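Local coordinates for protein beta-galactosidase/beta-glucuronidase (Faecalibacterium prausnitzii L2-6, PDB 6MVF) that binds flavin mononucleotide and probably hydrolyses beta-glucuronides as a family 2 glycoside hydrolase of a human gut bacterium, at residues V91-A97 / G158-N164; T280-D284 / P478-L482. One frame throughout, in Å; residues are numbered along the deposited sequence.

Contact 1 of 2, residues V91-A97 / G158-N164; sequences VEVLAAA and GLYRGVN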
loop_
_atom_site.group_PDB
_atom_site.type_symbol
_atom_site.label_atom_id
_atom_site.label_comp_id
_atom_site.label_asym_id
_atom_site.label_seq_id
_atom_site.Cartn_x
_atom_site.Cartn_y
_atom_site.Cartn_z
ATOM N N VAL A 91 19.362 22.988 -8.838
ATOM C CA VAL A 91 18.990 21.891 -9.728
ATOM C C VAL A 91 20.008 20.781 -9.533
ATOM O O VAL A 91 21.212 21.038 -9.430
ATOM C CB VAL A 91 18.887 22.317 -11.210
ATOM C CG1 VAL A 91 20.166 22.937 -11.699
ATOM C CG2 VAL A 91 18.560 21.127 -12.057
ATOM N N GLU A 92 19.518 19.547 -9.425
ATOM C CA GLU A 92 20.353 18.374 -9.203
ATOM C C GLU A 92 20.110 17.387 -10.339
ATOM O O GLU A 92 19.007 16.850 -10.475
ATOM C CB GLU A 92 20.044 17.759 -7.844
ATOM C CG GLU A 92 20.619 16.387 -7.615
ATOM C CD GLU A 92 20.321 15.868 -6.214
ATOM O OE1 GLU A 92 21.122 16.168 -5.284
ATOM O OE2 GLU A 92 19.281 15.169 -6.043
ATOM N N VAL A 93 21.136 17.167 -11.165
ATOM C CA VAL A 93 21.129 16.154 -12.220
ATOM C C VAL A 93 21.815 14.909 -11.673
ATOM O O VAL A 93 22.961 14.981 -11.209
ATOM C CB VAL A 93 21.843 16.654 -13.487
ATOM C CG1 VAL A 93 21.876 15.557 -14.554
ATOM C CG2 VAL A 93 21.183 17.934 -14.020
ATOM N N LEU A 94 21.130 13.763 -11.715
ATOM C CA LEU A 94 21.704 12.574 -11.084
ATOM C C LEU A 94 22.688 11.855 -11.998
ATOM O O LEU A 94 23.469 11.030 -11.506
ATOM C CB LEU A 94 20.599 11.608 -10.619
ATOM C CG LEU A 94 19.642 12.190 -9.563
ATOM C CD1 LEU A 94 18.414 11.288 -9.291
ATOM C CD2 LEU A 94 20.377 12.532 -8.276
ATOM N N ALA A 95 22.655 12.161 -13.302
ATOM C CA ALA A 95 23.640 11.747 -14.298
ATOM C C ALA A 95 23.252 12.303 -15.669
ATOM O O ALA A 95 22.072 12.339 -16.037
ATOM C CB ALA A 95 23.787 10.215 -14.366
ATOM N N ALA A 96 24.239 12.742 -16.436
ATOM C CA ALA A 96 24.005 13.240 -17.787
ATOM C C ALA A 96 25.092 12.663 -18.686
ATOM O O ALA A 96 26.247 13.101 -18.635
ATOM C CB ALA A 96 23.996 14.772 -17.826
ATOM N N ALA A 97 24.722 11.696 -19.516
ATOM C CA ALA A 97 25.689 10.944 -20.303
ATOM C C ALA A 97 25.808 11.575 -21.684
ATOM O O ALA A 97 24.829 11.573 -22.437
ATOM C CB ALA A 97 25.247 9.486 -20.402
ATOM N N GLY A 158 21.984 10.798 -22.603
ATOM C CA GLY A 158 20.809 11.426 -22.040
ATOM C C GLY A 158 20.749 11.501 -20.530
ATOM O O GLY A 158 21.751 11.313 -19.830
ATOM N N LEU A 159 19.550 11.798 -20.028
ATOM C CA LEU A 159 19.298 11.993 -18.603
ATOM C C LEU A 159 18.689 10.708 -18.041
ATOM O O LEU A 159 17.490 10.614 -17.781
ATOM C CB LEU A 159 18.376 13.190 -18.401
ATOM C CG LEU A 159 18.902 14.569 -18.744
ATOM C CD1 LEU A 159 17.782 15.577 -18.575
ATOM C CD2 LEU A 159 20.084 14.893 -17.833
ATOM N N TYR A 160 19.529 9.695 -17.858
ATOM C CA TYR A 160 19.010 8.346 -17.668
ATOM C C TYR A 160 18.740 8.008 -16.194
ATOM O O TYR A 160 18.405 6.859 -15.886
ATOM C CB TYR A 160 19.960 7.329 -18.315
ATOM C CG TYR A 160 21.313 7.291 -17.677
ATOM C CD1 TYR A 160 22.329 8.141 -18.090
ATOM C CD2 TYR A 160 21.572 6.405 -16.630
ATOM C CE1 TYR A 160 23.584 8.097 -17.474
ATOM C CE2 TYR A 160 22.803 6.351 -16.015
ATOM C CZ TYR A 160 23.812 7.189 -16.432
ATOM O OH TYR A 160 25.040 7.114 -15.790
ATOM N N ARG A 161 18.861 8.995 -15.291
ATOM C CA ARG A 161 18.571 8.819 -13.872
ATOM C C ARG A 161 17.579 9.828 -13.309
ATOM O O ARG A 161 17.163 9.671 -12.153
ATOM C CB ARG A 161 19.856 8.901 -13.031
ATOM C CG ARG A 161 20.813 7.733 -13.227
ATOM C CD ARG A 161 21.976 7.760 -12.233
ATOM N NE ARG A 161 22.887 6.680 -12.562
ATOM C CZ ARG A 161 24.199 6.683 -12.348
ATOM N NH1 ARG A 161 24.792 7.724 -11.776
ATOM N NH2 ARG A 161 24.919 5.630 -12.729
ATOM N N GLY A 162 17.202 10.856 -14.074
ATOM C CA GLY A 162 16.276 11.872 -13.620
ATOM C C GLY A 162 16.994 13.081 -13.059
ATOM O O GLY A 162 18.224 13.135 -12.978
ATOM N N VAL A 163 16.180 14.055 -12.637
ATOM C CA VAL A 163 16.619 15.402 -12.266
ATOM C C VAL A 163 15.772 15.880 -11.087
ATOM O O VAL A 163 14.575 15.592 -11.017
ATOM C CB VAL A 163 16.504 16.385 -13.470
ATOM C CG1 VAL A 163 16.792 17.816 -13.049
ATOM C CG2 VAL A 163 17.432 15.980 -14.619
ATOM N N ASN A 164 16.389 16.626 -10.166
ATOM C CA ASN A 164 15.732 17.079 -8.946
ATOM C C ASN A 164 15.901 18.576 -8.756
ATOM O O ASN A 164 16.924 19.159 -9.122
ATOM C CB ASN A 164 16.291 16.405 -7.690
ATOM C CG ASN A 164 15.853 14.971 -7.546
ATOM O OD1 ASN A 164 14.681 14.648 -7.726
ATOM N ND2 ASN A 164 16.799 14.098 -7.207
HETATM O O HOH W 1 19.504 11.949 -15.191
#
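The Tyr160 ring overlaps the methyl groups of Ala95 and Ala97. Its CE1 lies 3.6 Å from Ala97 CB. Its CG sits between the backbone N and the carbonyl carbon (chi1 64°), which brings the ring alongside the alanine methyls. The Arg161 chain runs extended past Ala95, with CD 3.7 Å from Ala95 CB. Tyr160 OH hydrogen-bonds Gly115 O and lies 3.4 Å above the plane of the Arg161 guanidinium, offset toward its rim. Arg161 NH1 bonds to Phe116 O, and NH2 to Gln338 O and Gln303 OE1. Replacing Arg161 by alanine would probably leave these three oxygens without this donor and uncover one side of the Ala95 methyl.

At the other end, Glu92 and Asn164 form an antiparallel hydrogen-bonded pair. Their side chains point the same way, and Asn164 ND2 donates to the anti lone pair of Glu92 OE2 at 2.9 Å. The amide and carboxylate planes are 65° apart. Glu92 OE1 makes a salt bridge to Arg120.

The register slips by one residue before the Ala97–Gly158 bridge. A water bridges the two segments here, accepting from the backbone N of Arg161 and donating to Ala95 O and Gly162 O.

This is strand pairing within one antiparallel sheet of the sugar-binding domain. Strand 163-168 runs between strands 26-29 and 88-93, and 119-122 flanks the latter. Leu159 and Val163 pack on Ile136 of a second sheet.

Contact 2 of 2, residues T280-D284 / P478-L482; sequences TVTPD and PDICL
Pro478 turns its carbonyl to the Pro283 ring at the base of the TIM barrel. Residues 478-482 link helix 466-476 to barrel strand 482-487. Pro283 follows strand 279-282, which pairs with 286-289 in a beta hairpin. That hairpin leads into barrel strand 292-300. The contact lies away from the flavin site, and no hydrogen bond joins its two segments.

Pro478 O lies 3.3 Å from Pro283 CB and also meets CG of the same ring. At Asp479 the backbone passes the ring, while CB points away from the hairpin. The carboxylate makes a salt bridge to Arg445, which ties the link to a neighbouring loop. Ile480 also directs its side chain away, onto Glu450 and Arg445. Its carbonyl faces the hairpin, with O 3.5 Å from Pro283 CB. One proline carbon thus sits near two carbonyl oxygens.

Cys481 puts its sulfur against Val281, on the hairpin strand, and Pro283, just after it. Its SG lies beside the backbone N and opposite the carbonyl carbon (chi1 -54°). Pro283 CD is 3.7 Å from Cys481 SG. Val449 also packs on Cys481 and Val281. The Leu482 side chain leads away from the hairpin, onto Leu470 and Phe473 of helix 466-476 and Tyr452 of strand 450-453, and its backbone bonds to Trp528. Just before barrel strand 482-487, Val281 CG1 rests 3.6 Å from Cys481 SG.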
loop_
_atom_site.group_PDB
_atom_site.type_symbol
_atom_site.label_atom_id
_atom_site.label_comp_id
_atom_site.label_asym_id
_atom_site.label_seq_id
_atom_site.Cartn_x
_atom_site.Cartn_y
_atom_site.Cartn_z
ATOM N N THR A 280 40.236 -7.309 5.651
ATOM C CA THR A 280 41.629 -7.434 5.267
ATOM C C THR A 280 41.706 -8.315 4.032
ATOM O O THR A 280 40.865 -9.199 3.830
ATOM C CB THR A 280 42.473 -8.022 6.415
ATOM O OG1 THR A 280 41.828 -9.197 6.924
ATOM C CG2 THR A 280 42.609 -7.019 7.561
ATOM N N VAL A 281 42.695 -8.035 3.185
ATOM C CA VAL A 281 43.105 -8.942 2.120
ATOM C C VAL A 281 44.593 -9.202 2.278
ATOM O O VAL A 281 45.383 -8.255 2.349
ATOM C CB VAL A 281 42.815 -8.383 0.714
ATOM C CG1 VAL A 281 43.202 -9.412 -0.322
ATOM C CG2 VAL A 281 41.353 -7.989 0.559
ATOM N N THR A 282 44.973 -10.481 2.330
ATOM C CA THR A 282 46.366 -10.892 2.312
ATOM C C THR A 282 46.619 -11.847 1.148
ATOM O O THR A 282 45.707 -12.565 0.718
ATOM C CB THR A 282 46.778 -11.583 3.620
ATOM O OG1 THR A 282 46.086 -12.833 3.752
ATOM C CG2 THR A 282 46.478 -10.687 4.809
ATOM N N PRO A 283 47.852 -11.879 0.627
ATOM C CA PRO A 283 48.129 -12.732 -0.549
ATOM C C PRO A 283 47.897 -14.211 -0.315
ATOM O O PRO A 283 47.328 -14.878 -1.184
ATOM C CB PRO A 283 49.603 -12.431 -0.873
ATOM C CG PRO A 283 50.147 -11.712 0.331
ATOM C CD PRO A 283 48.997 -11.019 0.981
ATOM N N ASP A 284 48.322 -14.757 0.821
ATOM C CA ASP A 284 48.050 -16.163 1.101
ATOM C C ASP A 284 46.688 -16.385 1.737
ATOM O O ASP A 284 46.178 -17.507 1.688
ATOM C CB ASP A 284 49.124 -16.768 2.014
ATOM C CG ASP A 284 50.450 -16.984 1.304
ATOM O OD1 ASP A 284 50.532 -16.765 0.073
ATOM O OD2 ASP A 284 51.423 -17.380 1.985
ATOM N N PRO A 478 54.287 -13.912 -4.629
ATOM C CA PRO A 478 53.627 -14.214 -3.347
ATOM C C PRO A 478 53.326 -12.988 -2.488
ATOM O O PRO A 478 52.814 -13.151 -1.373
ATOM C CB PRO A 478 54.642 -15.129 -2.652
ATOM C CG PRO A 478 55.956 -14.637 -3.164
ATOM C CD PRO A 478 55.710 -14.292 -4.613
ATOM N N ASP A 479 53.642 -11.777 -2.953
ATOM C CA ASP A 479 53.346 -10.541 -2.239
ATOM C C ASP A 479 52.147 -9.799 -2.821
ATOM O O ASP A 479 51.738 -8.771 -2.265
ATOM C CB ASP A 479 54.578 -9.618 -2.236
ATOM C CG ASP A 479 54.983 -9.137 -3.651
ATOM O OD1 ASP A 479 54.910 -9.926 -4.631
ATOM O OD2 ASP A 479 55.401 -7.957 -3.768
ATOM N N ILE A 480 51.587 -10.283 -3.929
ATOM C CA ILE A 480 50.460 -9.635 -4.586
ATOM C C ILE A 480 49.188 -10.398 -4.237
ATOM O O ILE A 480 49.172 -11.635 -4.253
ATOM C CB ILE A 480 50.666 -9.559 -6.110
ATOM C CG1 ILE A 480 51.892 -8.701 -6.444
ATOM C CG2 ILE A 480 49.423 -8.986 -6.785
ATOM C CD1 ILE A 480 52.016 -8.295 -7.919
ATOM N N CYS A 481 48.134 -9.659 -3.888
ATOM C CA CYS A 481 46.809 -10.232 -3.707
ATOM C C CYS A 481 46.162 -10.334 -5.075
ATOM O O CYS A 481 45.832 -9.313 -5.678
ATOM C CB CYS A 481 45.962 -9.372 -2.779
ATOM S SG CYS A 481 46.708 -9.015 -1.184
ATOM N N LEU A 482 45.993 -11.560 -5.568
ATOM C CA LEU A 482 45.457 -11.813 -6.898
ATOM C C LEU A 482 43.960 -12.105 -6.822
ATOM O O LEU A 482 43.515 -12.931 -6.012
ATOM C CB LEU A 482 46.187 -12.977 -7.569
ATOM C CG LEU A 482 45.637 -13.330 -8.948
ATOM C CD1 LEU A 482 45.961 -12.210 -9.914
ATOM C CD2 LEU A 482 46.129 -14.683 -9.474
#

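The two contacts lie on opposite sides of the chain's centre. Their centres are 39 Å apart, and their nearest atoms about 25 Å. They share no strand, helix or sheet. Contact 1 closes within the sugar-binding domain before contact 2 opens in the TIM barrel domain, so they follow in series along the chain. Contact 1 joins strands 88-93 and 163-168 of one antiparallel sheet. Contact 2 sets the hairpin that leads into the barrel against a link between a barrel helix and strand. Each brings together segments far apart in sequence within its own domain. Contact 1 is nearer the flavin, with the Glu92 side chain about 12 Å from it.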